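Local coordinates for protein putative acetyltransferase (PDB 3D9W) that probably transfers acetyl groups from a donor such as acetyl-coenzyme A to arylamines, as other arylamine N-acetyltransferases do, at residues Ile49-Leu54 against Phe223-His228; Thr101-Arg106 against Phe193-Gln198; Arg231-Asp236 against Asn264-Ile269. All coordinates share one frame; numbering follows the deposited sequence.

Contact 1: residues Ile49-Leu54 against Phe223-His228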
# COMPACT_ATOMS: atom_id res chain seq x y z
N ILE A 49 1.89 6.37 -7.17
CA ILE A 49 1.56 5.01 -7.60
C ILE A 49 0.11 4.58 -7.37
O ILE A 49 -0.40 4.72 -6.27
CB ILE A 49 2.47 3.98 -6.89
CG1 ILE A 49 3.93 4.42 -6.99
CG2 ILE A 49 2.29 2.60 -7.51
CD1 ILE A 49 4.43 4.59 -8.40
N PRO A 50 -0.57 4.06 -8.42
CA PRO A 50 -1.96 3.61 -8.28
C PRO A 50 -2.05 2.30 -7.48
O PRO A 50 -1.07 1.57 -7.32
CB PRO A 50 -2.41 3.42 -9.73
CG PRO A 50 -1.58 4.36 -10.49
CD PRO A 50 -0.22 4.17 -9.84
N PHE A 51 -3.24 2.00 -6.98
CA PHE A 51 -3.46 0.77 -6.24
C PHE A 51 -4.42 -0.11 -7.04
O PHE A 51 -5.46 0.36 -7.49
CB PHE A 51 -4.04 1.08 -4.87
CG PHE A 51 -4.32 -0.14 -4.05
CD1 PHE A 51 -5.44 -0.92 -4.31
CD2 PHE A 51 -3.48 -0.49 -3.01
CE1 PHE A 51 -5.72 -2.05 -3.54
CE2 PHE A 51 -3.74 -1.61 -2.23
CZ PHE A 51 -4.87 -2.39 -2.50
N GLU A 52 -4.09 -1.38 -7.21
CA GLU A 52 -4.95 -2.26 -7.98
C GLU A 52 -4.66 -3.73 -7.78
O GLU A 52 -3.55 -4.11 -7.43
CB GLU A 52 -4.81 -1.94 -9.46
CG GLU A 52 -3.38 -1.96 -9.90
CD GLU A 52 -3.22 -2.56 -11.25
OE1 GLU A 52 -3.67 -3.71 -11.41
OE2 GLU A 52 -2.65 -1.90 -12.14
N ASN A 53 -5.68 -4.55 -8.05
CA ASN A 53 -5.59 -6.00 -7.93
C ASN A 53 -6.00 -6.60 -9.26
O ASN A 53 -6.40 -7.76 -9.33
CB ASN A 53 -6.55 -6.49 -6.83
CG ASN A 53 -8.01 -6.18 -7.14
OD1 ASN A 53 -8.32 -5.17 -7.78
ND2 ASN A 53 -8.92 -7.04 -6.67
N LEU A 54 -5.87 -5.82 -10.32
CA LEU A 54 -6.28 -6.28 -11.65
C LEU A 54 -5.68 -7.59 -12.16
O LEU A 54 -6.40 -8.41 -12.73
CB LEU A 54 -6.07 -5.16 -12.67
CG LEU A 54 -7.09 -4.02 -12.58
CD1 LEU A 54 -6.92 -3.09 -13.77
CD2 LEU A 54 -8.49 -4.58 -12.57
N PHE A 223 -10.63 -3.76 -7.46
CA PHE A 223 -10.51 -2.93 -6.27
C PHE A 223 -9.35 -1.97 -6.51
O PHE A 223 -8.18 -2.34 -6.43
CB PHE A 223 -10.24 -3.79 -5.03
CG PHE A 223 -10.31 -3.02 -3.76
CD1 PHE A 223 -11.53 -2.54 -3.29
CD2 PHE A 223 -9.16 -2.70 -3.06
CE1 PHE A 223 -11.60 -1.76 -2.15
CE2 PHE A 223 -9.21 -1.92 -1.92
CZ PHE A 223 -10.43 -1.45 -1.46
N LEU A 224 -9.68 -0.72 -6.83
CA LEU A 224 -8.67 0.28 -7.13
C LEU A 224 -8.71 1.50 -6.21
O LEU A 224 -9.78 1.98 -5.82
CB LEU A 224 -8.84 0.76 -8.57
CG LEU A 224 -9.15 -0.29 -9.63
CD1 LEU A 224 -9.37 0.38 -10.98
CD2 LEU A 224 -8.01 -1.28 -9.70
N GLN A 225 -7.54 1.99 -5.86
CA GLN A 225 -7.45 3.17 -5.04
C GLN A 225 -6.42 4.07 -5.70
O GLN A 225 -5.51 3.59 -6.37
CB GLN A 225 -7.00 2.84 -3.63
CG GLN A 225 -7.88 1.88 -2.89
CD GLN A 225 -7.38 1.65 -1.49
OE1 GLN A 225 -7.51 2.52 -0.62
NE2 GLN A 225 -6.79 0.49 -1.26
N ARG A 226 -6.60 5.37 -5.54
CA ARG A 226 -5.66 6.35 -6.07
C ARG A 226 -5.60 7.33 -4.93
O ARG A 226 -6.64 7.79 -4.44
CB ARG A 226 -6.20 7.01 -7.33
CG ARG A 226 -5.21 7.94 -7.99
CD ARG A 226 -3.98 7.18 -8.43
NE ARG A 226 -3.08 8.03 -9.20
CZ ARG A 226 -2.13 8.80 -8.68
NH1 ARG A 226 -1.93 8.82 -7.37
NH2 ARG A 226 -1.39 9.56 -9.47
N PHE A 227 -4.40 7.66 -4.47
CA PHE A 227 -4.30 8.56 -3.34
C PHE A 227 -3.63 9.90 -3.63
O PHE A 227 -2.53 9.96 -4.18
CB PHE A 227 -3.59 7.86 -2.19
CG PHE A 227 -3.63 8.62 -0.91
CD1 PHE A 227 -4.84 8.96 -0.34
CD2 PHE A 227 -2.45 9.03 -0.29
CE1 PHE A 227 -4.89 9.69 0.84
CE2 PHE A 227 -2.49 9.77 0.89
CZ PHE A 227 -3.71 10.10 1.45
N HIS A 228 -4.33 10.97 -3.25
CA HIS A 228 -3.83 12.32 -3.44
C HIS A 228 -3.67 12.97 -2.06
O HIS A 228 -4.20 12.46 -1.07
CB HIS A 228 -4.78 13.12 -4.33
CG HIS A 228 -4.91 12.57 -5.72
ND1 HIS A 228 -3.85 12.52 -6.60
CD2 HIS A 228 -5.96 12.03 -6.38
CE1 HIS A 228 -4.24 11.99 -7.75
NE2 HIS A 228 -5.53 11.69 -7.64
O HOH W 1 -1.84 6.90 -5.55
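Phe-51 and Gln-225 pair through their backbones as a single antiparallel hydrogen-bonded bridge. Phe-51 N reaches Gln-225 O at 2.8 Å, while Gln-225 N donates back to Phe-51 O at 3.1 Å. Two residues on, Asn-53 extends the pairing with its side chain: OD1 accepts from Phe-223 N at 2.7 Å. Its ND2 turns to the backbone oxygens of Phe-218 and Arg-221, so both ends of the amide are occupied. The loop between helices 35-48 and 54-57 thus lies against strand 223-227, an outer strand of the small four-stranded antiparallel sheet, joining the helical N-terminal part of the fold to it. Water 1 joins Ile-49 O to Phe-227 N, which donates to it at 2.9 Å; Arg-226 NH1 donates weakly to this water and also to Thr-47 O, and its NE forms a salt bridge with Asp-268. Phe-51 CG stands opposite the backbone N (chi1 179°), sending the ring alongside Gln-225, whose NE2 sits 3.4 Å above the ring centre with the two planes 66° apart; this amide is also fixed by His-232 at OE1 and Phe-139 O at NE2. Phe-51 CE1 meets Phe-223 CD2 at 3.5 Å. Leu-224 CD2 packs on Glu-52 CB, whose carboxylate salt-bridges Arg-78.

Contact 2: residues Thr101-Arg106 against Phe193-Gln198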
# COMPACT_ATOMS: atom_id res chain seq x y z
N THR A 101 13.51 -2.99 7.81
CA THR A 101 13.11 -4.25 8.42
C THR A 101 11.59 -4.35 8.21
O THR A 101 10.90 -3.34 8.26
CB THR A 101 13.49 -4.26 9.92
OG1 THR A 101 13.00 -5.44 10.56
CG2 THR A 101 12.94 -3.04 10.60
N GLY A 102 11.07 -5.54 7.98
CA GLY A 102 9.65 -5.64 7.73
C GLY A 102 8.74 -6.15 8.82
O GLY A 102 9.16 -6.80 9.77
N HIS A 103 7.46 -5.82 8.67
CA HIS A 103 6.40 -6.23 9.59
C HIS A 103 5.16 -6.57 8.76
O HIS A 103 5.06 -6.21 7.59
CB HIS A 103 6.03 -5.12 10.57
CG HIS A 103 7.12 -4.76 11.54
ND1 HIS A 103 8.02 -5.68 12.03
CD2 HIS A 103 7.40 -3.59 12.17
CE1 HIS A 103 8.81 -5.09 12.92
NE2 HIS A 103 8.45 -3.83 13.02
N THR A 104 4.22 -7.27 9.38
CA THR A 104 2.99 -7.64 8.72
C THR A 104 1.83 -7.32 9.63
O THR A 104 1.88 -7.57 10.83
CB THR A 104 2.94 -9.14 8.39
OG1 THR A 104 3.85 -9.42 7.33
CG2 THR A 104 1.55 -9.52 7.95
N GLY A 105 0.78 -6.77 9.06
CA GLY A 105 -0.37 -6.42 9.85
C GLY A 105 -1.62 -7.13 9.38
O GLY A 105 -1.64 -7.74 8.31
N ARG A 106 -2.66 -7.06 10.21
CA ARG A 106 -3.95 -7.66 9.92
C ARG A 106 -4.93 -6.51 9.73
O ARG A 106 -5.20 -5.76 10.66
CB ARG A 106 -4.44 -8.52 11.08
CG ARG A 106 -3.52 -9.60 11.55
CD ARG A 106 -4.14 -10.30 12.74
NE ARG A 106 -3.23 -11.21 13.43
CZ ARG A 106 -2.83 -12.38 12.96
NH1 ARG A 106 -3.24 -12.80 11.77
NH2 ARG A 106 -2.03 -13.14 13.68
N PHE A 193 -0.80 -4.73 13.96
CA PHE A 193 0.45 -5.39 13.58
C PHE A 193 1.37 -5.64 14.76
O PHE A 193 1.29 -4.96 15.79
CB PHE A 193 1.20 -4.58 12.51
CG PHE A 193 1.75 -3.27 12.99
CD1 PHE A 193 0.96 -2.14 13.01
CD2 PHE A 193 3.08 -3.17 13.38
CE1 PHE A 193 1.49 -0.91 13.38
CE2 PHE A 193 3.62 -1.96 13.76
CZ PHE A 193 2.83 -0.82 13.76
N THR A 194 2.24 -6.63 14.60
CA THR A 194 3.20 -6.98 15.63
C THR A 194 4.56 -6.50 15.16
O THR A 194 4.69 -5.99 14.06
CB THR A 194 3.26 -8.52 15.87
OG1 THR A 194 3.77 -9.18 14.71
CG2 THR A 194 1.88 -9.05 16.21
N THR A 195 5.57 -6.66 16.00
CA THR A 195 6.89 -6.22 15.61
C THR A 195 7.79 -7.37 15.21
O THR A 195 9.01 -7.27 15.23
CB THR A 195 7.56 -5.43 16.73
OG1 THR A 195 7.47 -6.19 17.94
CG2 THR A 195 6.88 -4.09 16.90
N ALA A 196 7.16 -8.48 14.84
CA ALA A 196 7.90 -9.66 14.41
C ALA A 196 8.64 -9.33 13.11
O ALA A 196 8.04 -8.84 12.15
CB ALA A 196 6.93 -10.81 14.17
N PRO A 197 9.96 -9.60 13.06
CA PRO A 197 10.77 -9.33 11.87
C PRO A 197 10.20 -10.10 10.69
O PRO A 197 9.98 -11.31 10.78
CB PRO A 197 12.15 -9.86 12.27
CG PRO A 197 12.18 -9.62 13.73
CD PRO A 197 10.81 -10.08 14.17
N GLN A 198 9.95 -9.40 9.58
CA GLN A 198 9.39 -10.02 8.38
C GLN A 198 10.34 -9.83 7.20
O GLN A 198 11.04 -8.83 7.12
CB GLN A 198 8.02 -9.44 8.07
CG GLN A 198 6.95 -9.81 9.10
CD GLN A 198 6.44 -11.24 8.95
OE1 GLN A 198 5.57 -11.51 8.11
NE2 GLN A 198 6.99 -12.15 9.74
O HOH W 2 0.82 -9.39 13.16
O HOH W 3 5.30 -8.07 12.25
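His-103 ND1 donates to Ala-196 O at 3.2 Å, with an N-H...O angle of 154°; the donor sits well above the carbonyl plane, although the oxygen itself is only 15° out of the ring plane. One ring face is covered by the loop that follows strand 188-193: Thr-195 CA lies 3.8 Å from the centroid of the His-103 ring in a CH-pi contact, and Thr-194 O sits above the rim. Next along the strand, Thr-104 OG1 donates to Gln-198 OE1 at 2.8 Å. A bend at chi2 (-77°) brings the glutamine amide round to this hydroxyl, and its NE2 returns to Pro-197 O. Backbone bonding backs up these side chains, with Gln-198 N to Gly-102 O at 2.7 Å and a weak return bond from Gly-102 N. Between the two ends, water 3 accepts a hydrogen bond from Thr-104 N and donates to Thr-194 O and Ala-196 O. Farther out, Phe-193 CB packs 3.6 Å from Gly-105 CA, while its ring stacks on Trp-177. Strand 99-107 is bonded to strand 117-125 along its other edge. In the large sheet, the antiparallel pair of strands 99-107 and 188-193 splays apart after the non-hydrogen-bonded Gly-105/Phe-193 bridge; a loop bridged to the strand by ordered water returns, two residues out of register, at Gly-102/Gln-198 before leading to helix 200-212.

Contact 3: residues Arg231-Asp236 against Asn264-Ile269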
# COMPACT_ATOMS: atom_id res chain seq x y z
N ARG A 231 -7.30 14.20 -1.48
CA ARG A 231 -8.44 13.33 -1.75
C ARG A 231 -8.03 11.87 -1.98
O ARG A 231 -6.86 11.57 -2.27
CB ARG A 231 -9.21 13.85 -2.96
CG ARG A 231 -8.38 13.92 -4.23
CD ARG A 231 -9.22 14.42 -5.41
NE ARG A 231 -8.63 14.01 -6.69
CZ ARG A 231 -7.55 14.57 -7.24
NH1 ARG A 231 -6.93 15.58 -6.63
NH2 ARG A 231 -7.08 14.10 -8.40
N HIS A 232 -9.00 10.97 -1.85
CA HIS A 232 -8.76 9.54 -2.00
C HIS A 232 -9.86 8.94 -2.86
O HIS A 232 -11.03 9.04 -2.54
CB HIS A 232 -8.75 8.91 -0.60
CG HIS A 232 -8.58 7.42 -0.60
ND1 HIS A 232 -9.17 6.61 0.35
CD2 HIS A 232 -7.86 6.60 -1.40
CE1 HIS A 232 -8.82 5.36 0.13
NE2 HIS A 232 -8.03 5.32 -0.92
N HIS A 233 -9.47 8.35 -3.98
CA HIS A 233 -10.43 7.73 -4.87
C HIS A 233 -10.41 6.23 -4.62
O HIS A 233 -9.36 5.67 -4.33
CB HIS A 233 -10.07 7.95 -6.34
CG HIS A 233 -10.17 9.37 -6.80
ND1 HIS A 233 -11.36 10.07 -6.81
CD2 HIS A 233 -9.23 10.22 -7.29
CE1 HIS A 233 -11.15 11.28 -7.29
NE2 HIS A 233 -9.86 11.40 -7.58
N VAL A 234 -11.57 5.60 -4.72
CA VAL A 234 -11.67 4.15 -4.53
C VAL A 234 -12.71 3.53 -5.45
O VAL A 234 -13.83 4.03 -5.57
CB VAL A 234 -12.06 3.79 -3.07
CG1 VAL A 234 -12.27 2.28 -2.94
CG2 VAL A 234 -10.97 4.24 -2.11
N LEU A 235 -12.33 2.44 -6.11
CA LEU A 235 -13.25 1.71 -6.97
C LEU A 235 -13.43 0.33 -6.34
O LEU A 235 -12.50 -0.47 -6.31
CB LEU A 235 -12.72 1.56 -8.39
CG LEU A 235 -13.70 0.73 -9.24
CD1 LEU A 235 -15.07 1.40 -9.27
CD2 LEU A 235 -13.16 0.59 -10.64
N ASP A 236 -14.63 0.06 -5.84
CA ASP A 236 -14.95 -1.21 -5.19
C ASP A 236 -16.08 -1.88 -5.98
O ASP A 236 -17.26 -1.82 -5.60
CB ASP A 236 -15.37 -0.94 -3.74
CG ASP A 236 -15.56 -2.22 -2.93
OD1 ASP A 236 -14.89 -3.24 -3.23
OD2 ASP A 236 -16.37 -2.19 -1.97
N ASN A 264 -8.81 5.03 -16.36
CA ASN A 264 -7.72 5.76 -17.01
C ASN A 264 -7.52 7.15 -16.40
O ASN A 264 -6.39 7.53 -16.05
CB ASN A 264 -7.99 5.90 -18.51
CG ASN A 264 -7.17 7.01 -19.15
OD1 ASN A 264 -5.95 6.96 -19.18
ND2 ASN A 264 -7.85 8.03 -19.66
N GLU A 265 -8.61 7.89 -16.27
CA GLU A 265 -8.54 9.24 -15.73
C GLU A 265 -8.36 9.29 -14.23
O GLU A 265 -7.53 10.04 -13.72
CB GLU A 265 -9.80 10.02 -16.11
CG GLU A 265 -10.24 9.84 -17.55
CD GLU A 265 -11.32 10.83 -17.95
OE1 GLU A 265 -12.29 11.01 -17.19
OE2 GLU A 265 -11.19 11.42 -19.03
N LEU A 266 -9.15 8.49 -13.52
CA LEU A 266 -9.11 8.45 -12.06
C LEU A 266 -8.10 7.54 -11.40
O LEU A 266 -7.80 7.70 -10.22
CB LEU A 266 -10.48 8.09 -11.50
CG LEU A 266 -11.52 9.17 -11.61
CD1 LEU A 266 -12.36 9.15 -10.34
CD2 LEU A 266 -10.86 10.53 -11.76
N PHE A 267 -7.57 6.58 -12.13
CA PHE A 267 -6.65 5.65 -11.51
C PHE A 267 -5.34 5.48 -12.25
O PHE A 267 -4.50 4.67 -11.87
CB PHE A 267 -7.37 4.31 -11.33
CG PHE A 267 -8.53 4.40 -10.37
CD1 PHE A 267 -8.30 4.49 -9.00
CD2 PHE A 267 -9.83 4.45 -10.84
CE1 PHE A 267 -9.36 4.63 -8.10
CE2 PHE A 267 -10.90 4.59 -9.95
CZ PHE A 267 -10.66 4.68 -8.58
N ASP A 268 -5.18 6.25 -13.32
CA ASP A 268 -3.98 6.22 -14.13
C ASP A 268 -3.50 4.82 -14.42
O ASP A 268 -2.31 4.52 -14.32
CB ASP A 268 -2.90 7.03 -13.43
CG ASP A 268 -3.35 8.43 -13.16
OD1 ASP A 268 -3.78 9.09 -14.13
OD2 ASP A 268 -3.29 8.87 -11.99
N ILE A 269 -4.46 3.98 -14.77
CA ILE A 269 -4.21 2.60 -15.10
C ILE A 269 -4.61 2.44 -16.56
O ILE A 269 -5.69 2.87 -16.97
CB ILE A 269 -5.05 1.68 -14.20
CG1 ILE A 269 -4.50 1.76 -12.78
CG2 ILE A 269 -5.06 0.25 -14.74
CD1 ILE A 269 -5.25 0.94 -11.77
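The segment Leu-266 to Phe-267, near the end of helix 259-265, approaches strand 232-236 without any hydrogen bond between them, the backbones coming nearest where Leu-266 CA lies 7.3 Å from His-233 CA. Side chains fill the gap. Leu-266 sends CD1 over one face of the His-233 imidazole, 4.0 Å from the centroid and 20° off the ring normal, a CH-pi contact offset toward the ND1 and CE1 side. Phe-267 reaches farther along the strand: its CE1 meets His-233 CB at 3.8 Å, and its CZ lies 3.7 Å from Leu-235 CB. Its CG stands anti to the carbonyl carbon (chi1 -65°), which carries the ring in toward the strand. Strand 232-236 lies between 223-227 and 239-243 in the small antiparallel sheet, and this segment covers one of its faces, with Phe-267 also touching Leu-224, Arg-226 and Leu-240. Both nitrogens of His-233 have partners: ND1 is bonded to Thr-242 OG1, and His-233 NE2 accepts from Arg-231 NE at 3.0 Å. The latter donor lies 39° out of the imidazole plane, although the bond is fairly straight. These bonds hold the ring beneath the leucine methyl.

Contacts 1 and 3 share one structural element, the small antiparallel sheet: strands 223-227 and 232-236 are neighbours in it, and Leu-224 O and Leu-235 N lie 2.6 Å apart, a probable hydrogen bond. Contact 1 adds a single bridge of loop backbone to the outer strand, whereas contact 3 covers a face by packing of Leu-266 and Phe-267 against His-233 and Leu-235, without a hydrogen bond across. Both are buried; Pro-50 CB packs on the backbone O of Phe-267, and the Arg-226 to Asp-268 salt bridge ties them further. Contact 2 belongs to the large sheet, its centre about 23 Å from that of contact 1. Only partly buried, it has polar side-chain bonds and two bridging waters, one weakly held on one side.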